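PDB 1LR0: Tol-Pal system protein TolA from Pseudomonas aeruginosa, which probably helps maintain outer membrane integrity and takes part in outer membrane invagination during cell division, as the inner membrane TolA component of the Tol-Pal system. Local coordinates for residues Arg43-Ala48 / Asp81-Ala86. Residues are numbered along the deposited sequence; the frame is centred on the assembly and turned at random.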
loop_
_atom_site.group_PDB
_atom_site.type_symbol
_atom_site.label_atom_id
_atom_site.label_comp_id
_atom_site.label_asym_id
_atom_site.label_seq_id
_atom_site.Cartn_x
_atom_site.Cartn_y
_atom_site.Cartn_z
ATOM N N ARG A 43 16.393 -1.678 5.381
ATOM C CA ARG A 43 17.747 -2.092 5.804
ATOM C C ARG A 43 17.603 -3.546 6.211
ATOM O O ARG A 43 16.959 -3.893 7.237
ATOM C CB ARG A 43 18.180 -1.237 7.017
ATOM C CG ARG A 43 18.139 0.226 6.613
ATOM C CD ARG A 43 18.860 1.202 7.533
ATOM N NE ARG A 43 20.041 1.748 6.848
ATOM C CZ ARG A 43 20.005 2.519 5.734
ATOM N NH1 ARG A 43 18.838 2.870 5.180
ATOM N NH2 ARG A 43 21.152 2.938 5.179
ATOM N N ARG A 44 18.073 -4.433 5.341
ATOM C CA ARG A 44 17.767 -5.838 5.559
ATOM C C ARG A 44 18.477 -6.425 6.751
ATOM O O ARG A 44 19.643 -6.209 6.922
ATOM C CB ARG A 44 18.054 -6.629 4.323
ATOM C CG ARG A 44 19.533 -6.644 3.869
ATOM C CD ARG A 44 19.671 -6.997 2.422
ATOM N NE ARG A 44 19.159 -5.908 1.602
ATOM C CZ ARG A 44 18.991 -5.943 0.315
ATOM N NH1 ARG A 44 19.303 -7.026 -0.400
ATOM N NH2 ARG A 44 18.525 -4.872 -0.284
ATOM N N PRO A 45 17.797 -7.208 7.582
ATOM C CA PRO A 45 18.485 -7.889 8.682
ATOM C C PRO A 45 19.032 -9.229 8.243
ATOM O O PRO A 45 18.534 -9.840 7.256
ATOM C CB PRO A 45 17.353 -8.066 9.680
ATOM C CG PRO A 45 16.206 -8.367 8.813
ATOM C CD PRO A 45 16.351 -7.491 7.621
ATOM N N PRO A 46 20.031 -9.746 8.965
ATOM C CA PRO A 46 20.706 -11.012 8.572
ATOM C C PRO A 46 19.759 -12.168 8.487
ATOM O O PRO A 46 19.991 -13.033 7.696
ATOM C CB PRO A 46 21.716 -11.267 9.711
ATOM C CG PRO A 46 21.885 -9.974 10.376
ATOM C CD PRO A 46 20.616 -9.159 10.184
ATOM N N SER A 47 18.653 -12.131 9.202
ATOM C CA SER A 47 17.750 -13.279 9.205
ATOM C C SER A 47 16.728 -13.305 8.068
ATOM O O SER A 47 16.016 -14.263 7.917
ATOM C CB SER A 47 16.962 -13.326 10.546
ATOM O OG SER A 47 16.292 -12.069 10.768
ATOM N N ALA A 48 16.656 -12.248 7.266
ATOM C CA ALA A 48 15.726 -12.227 6.187
ATOM C C ALA A 48 15.951 -13.326 5.210
ATOM O O ALA A 48 17.094 -13.645 4.896
ATOM C CB ALA A 48 15.691 -10.879 5.499
ATOM N N ASP A 81 10.268 -8.548 10.593
ATOM C CA ASP A 81 9.107 -7.750 10.901
ATOM C C ASP A 81 9.464 -6.294 11.300
ATOM O O ASP A 81 8.880 -5.330 10.830
ATOM C CB ASP A 81 8.317 -8.335 12.070
ATOM C CG ASP A 81 7.581 -9.618 11.743
ATOM O OD1 ASP A 81 7.022 -10.134 12.730
ATOM O OD2 ASP A 81 7.536 -10.189 10.615
ATOM N N SER A 82 10.406 -6.171 12.222
ATOM C CA SER A 82 10.785 -4.867 12.702
ATOM C C SER A 82 11.413 -4.067 11.569
ATOM O O SER A 82 11.190 -2.849 11.473
ATOM C CB SER A 82 11.813 -5.008 13.816
ATOM O OG SER A 82 11.201 -5.571 14.949
ATOM N N SER A 83 12.166 -4.717 10.706
ATOM C CA SER A 83 12.797 -3.988 9.570
ATOM C C SER A 83 11.782 -3.441 8.569
ATOM O O SER A 83 11.974 -2.386 7.981
ATOM C CB SER A 83 13.802 -4.915 8.848
ATOM O OG SER A 83 13.146 -5.888 8.006
ATOM N N ALA A 84 10.678 -4.141 8.392
ATOM C CA ALA A 84 9.614 -3.613 7.572
ATOM C C ALA A 84 8.857 -2.441 8.170
ATOM O O ALA A 84 8.638 -1.458 7.471
ATOM C CB ALA A 84 8.658 -4.722 7.103
ATOM N N VAL A 85 8.547 -2.522 9.453
ATOM C CA VAL A 85 7.910 -1.429 10.165
ATOM C C VAL A 85 8.821 -0.186 10.132
ATOM O O VAL A 85 8.365 0.893 9.802
ATOM C CB VAL A 85 7.596 -1.872 11.609
ATOM C CG1 VAL A 85 7.265 -0.699 12.555
ATOM C CG2 VAL A 85 6.505 -2.869 11.602
ATOM N N ALA A 86 10.114 -0.360 10.370
ATOM C CA ALA A 86 11.031 0.801 10.368
ATOM C C ALA A 86 11.129 1.410 9.008
ATOM O O ALA A 86 11.178 2.636 8.829
ATOM C CB ALA A 86 12.437 0.406 10.914
HETATM O O HOH W 1 14.507 -1.270 7.744
#
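S83 sets its CB and hydroxyl against CD and CG of the P45 ring, where CD of P45 comes to 3.6 Å from OG of S83 and CG of P45 follows at 4.0 Å. Two residues earlier in the loop, the carbonyl oxygen of R43 rests 3.7 Å from CB of S83, a plain van der Waals approach. A small side chain with a hydroxyl fits here, probably because it keeps the helix surface low beneath the loop while its OG can bond back to the helix backbone. That hydroxyl lies between its own backbone N and carbonyl carbon (chi1 76°), a torsion that turns OG back to the carbonyl of F80 in the preceding helical turn, while the indole NE1 of W42, just before the loop segment, hydrogen-bonds to OG of S83. P45 needs no hydrogen-bond partner for its nitrogen and offers a compact row of methylenes; its carbonyl starts a type I turn, closed by A48 N to P45 O at 3.1 Å. One water joins the two backbones: it accepts from N of R43 at 3.1 Å and donates to O of S83 at 2.8 Å. The R43 side chain itself leads away from the helix, and a zinc ion lies about 7 Å from it. This contact lies at the surface of the periplasmic C-terminal domain. With just 94 Å² buried, the fit is light: apolar CH groups meet a hydroxyl already engaged by F80 and W42, and the polar link between the two segments runs through a single bridging water rather than a direct bond.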